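Local coordinates for protein uncharacterized N-acetyltransferase D2E76_00625 (PDB 6YCA) that probably transfers acetyl groups from acetyl coenzyme A to amines, as a GCN5-related N-acetyltransferase of the Eis type that cannot modify aminoglycosides, at residues Thr323-Ala328 / Asp400-Thr405. Numbering follows the deposited sequence.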
loop_
_atom_site.group_PDB
_atom_site.type_symbol
_atom_site.label_atom_id
_atom_site.label_comp_id
_atom_site.label_asym_id
_atom_site.label_seq_id
_atom_site.Cartn_x
_atom_site.Cartn_y
_atom_site.Cartn_z
ATOM N N THR A 323 -47.079 -6.271 -11.868
ATOM C CA THR A 323 -48.156 -5.922 -10.956
ATOM C C THR A 323 -47.935 -4.558 -10.309
ATOM O O THR A 323 -46.821 -4.031 -10.267
ATOM C CB THR A 323 -48.310 -7.006 -9.890
ATOM O OG1 THR A 323 -47.632 -6.601 -8.694
ATOM C CG2 THR A 323 -47.777 -8.323 -10.393
ATOM N N TYR A 324 -49.033 -3.985 -9.817
ATOM C CA TYR A 324 -49.035 -2.677 -9.180
ATOM C C TYR A 324 -49.903 -2.735 -7.932
ATOM O O TYR A 324 -50.580 -3.732 -7.667
ATOM C CB TYR A 324 -49.578 -1.602 -10.129
ATOM C CG TYR A 324 -48.887 -1.556 -11.471
ATOM C CD1 TYR A 324 -47.738 -0.799 -11.655
ATOM C CD2 TYR A 324 -49.384 -2.270 -12.554
ATOM C CE1 TYR A 324 -47.102 -0.756 -12.879
ATOM C CE2 TYR A 324 -48.757 -2.229 -13.784
ATOM C CZ TYR A 324 -47.615 -1.472 -13.939
ATOM O OH TYR A 324 -46.982 -1.430 -15.161
ATOM N N THR A 325 -49.889 -1.648 -7.162
ATOM C CA THR A 325 -50.719 -1.560 -5.971
ATOM C C THR A 325 -52.101 -1.023 -6.329
ATOM O O THR A 325 -52.323 -0.456 -7.399
ATOM C CB THR A 325 -50.059 -0.670 -4.917
ATOM O OG1 THR A 325 -49.931 0.660 -5.428
ATOM C CG2 THR A 325 -48.682 -1.195 -4.552
ATOM N N ASP A 326 -53.039 -1.178 -5.394
ATOM C CA ASP A 326 -54.427 -0.778 -5.625
ATOM C C ASP A 326 -54.551 0.742 -5.528
ATOM O O ASP A 326 -55.151 1.304 -4.607
ATOM C CB ASP A 326 -55.361 -1.498 -4.663
ATOM C CG ASP A 326 -55.531 -2.960 -5.009
ATOM O OD1 ASP A 326 -55.443 -3.298 -6.208
ATOM O OD2 ASP A 326 -55.748 -3.772 -4.086
ATOM N N GLY A 327 -53.965 1.413 -6.519
ATOM C CA GLY A 327 -54.016 2.850 -6.628
ATOM C C GLY A 327 -54.815 3.304 -7.839
ATOM O O GLY A 327 -55.301 2.511 -8.642
ATOM N N ALA A 328 -54.936 4.618 -7.954
ATOM C CA ALA A 328 -55.614 5.193 -9.100
ATOM C C ALA A 328 -54.681 5.197 -10.312
ATOM O O ALA A 328 -53.460 5.308 -10.167
ATOM C CB ALA A 328 -56.056 6.619 -8.789
ATOM N N ASP A 400 -45.229 6.590 -7.824
ATOM C CA ASP A 400 -44.410 5.810 -6.901
ATOM C C ASP A 400 -45.254 4.883 -6.033
ATOM O O ASP A 400 -44.803 3.786 -5.678
ATOM C CB ASP A 400 -43.541 6.726 -6.034
ATOM C CG ASP A 400 -42.260 7.154 -6.732
ATOM O OD1 ASP A 400 -41.713 6.351 -7.517
ATOM O OD2 ASP A 400 -41.783 8.280 -6.470
ATOM N N ALA A 401 -46.477 5.300 -5.687
ATOM C CA ALA A 401 -47.362 4.425 -4.926
ATOM C C ALA A 401 -47.718 3.178 -5.727
ATOM O O ALA A 401 -47.813 2.076 -5.171
ATOM C CB ALA A 401 -48.618 5.182 -4.503
ATOM N N LEU A 402 -47.903 3.334 -7.041
ATOM C CA LEU A 402 -48.251 2.203 -7.896
ATOM C C LEU A 402 -47.060 1.277 -8.100
ATOM O O LEU A 402 -47.187 0.052 -7.992
ATOM C CB LEU A 402 -48.750 2.712 -9.247
ATOM C CG LEU A 402 -50.183 3.241 -9.312
ATOM C CD1 LEU A 402 -50.478 3.826 -10.685
ATOM C CD2 LEU A 402 -51.180 2.148 -8.958
ATOM N N PHE A 403 -45.891 1.847 -8.405
ATOM C CA PHE A 403 -44.723 1.083 -8.826
ATOM C C PHE A 403 -43.886 0.532 -7.675
ATOM O O PHE A 403 -42.958 -0.242 -7.935
ATOM C CB PHE A 403 -43.833 1.937 -9.735
ATOM C CG PHE A 403 -44.353 2.087 -11.135
ATOM C CD1 PHE A 403 -45.480 2.847 -11.395
ATOM C CD2 PHE A 403 -43.703 1.475 -12.196
ATOM C CE1 PHE A 403 -45.956 2.987 -12.683
ATOM C CE2 PHE A 403 -44.172 1.613 -13.491
ATOM C CZ PHE A 403 -45.299 2.371 -13.735
ATOM N N SER A 404 -44.181 0.904 -6.431
ATOM C CA SER A 404 -43.332 0.530 -5.306
ATOM C C SER A 404 -43.222 -0.985 -5.174
ATOM O O SER A 404 -44.173 -1.721 -5.457
ATOM C CB SER A 404 -43.913 1.102 -4.011
ATOM O OG SER A 404 -45.181 0.529 -3.713
ATOM N N THR A 405 -42.032 -1.446 -4.779
ATOM C CA THR A 405 -41.764 -2.853 -4.506
ATOM C C THR A 405 -41.019 -2.983 -3.182
ATOM O O THR A 405 -40.372 -2.044 -2.715
ATOM C CB THR A 405 -40.930 -3.507 -5.619
ATOM O OG1 THR A 405 -39.654 -2.861 -5.705
ATOM C CG2 THR A 405 -41.639 -3.405 -6.956
#
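With chi1 at 63°, Thr325 sets OG1 between its own backbone N and carbonyl carbon, facing Ala401, while Tyr324 and Phe403, each with CG anti to the carbonyl carbon, send their rings off side by side. The meeting joins two parts of the sterol carrier protein-like domain: the loop between helix 315-321 and strand 330-335, and the C-terminal end of helix 395-403. Carbonyls at such a helix end lack the usual partners further along the helix, and Thr325 takes two of them. Its OG1 donates to Ala401 O at 2.6 Å, coming in above the carbonyl plane and not along a lone pair; its N reaches Leu402 O at 3.3 Å, in that carbonyl's plane and on a lone pair. Leu402 O also lies at the edge of the Tyr324 ring.

The aromatic pair is T-shaped: Tyr324 turns its edge to the Phe403 face, the planes at 69°, and CE1 sits over the centre of the phenylalanine ring. Trp379 makes a further edge-to-face contact with Phe403. Tyr324 OH is hydrogen-bonded to Leu319 O, so the tyrosine ties its loop to helix 315-321 as well as to helix 395-403. Ser404 OG makes a weak hydrogen bond to Ser404 OG of a second subunit, another copy of this protein.

Asp326 centres an inverse gamma turn, closed by Gly327 N to Thr325 O, and the loop passes along the Leu402 side chain. There the two methyls part company: CD1 lies 3.4 Å from Ala328 O, and CD2 lies against Thr325 O and Gly327 CA, 3.7 Å from the latter.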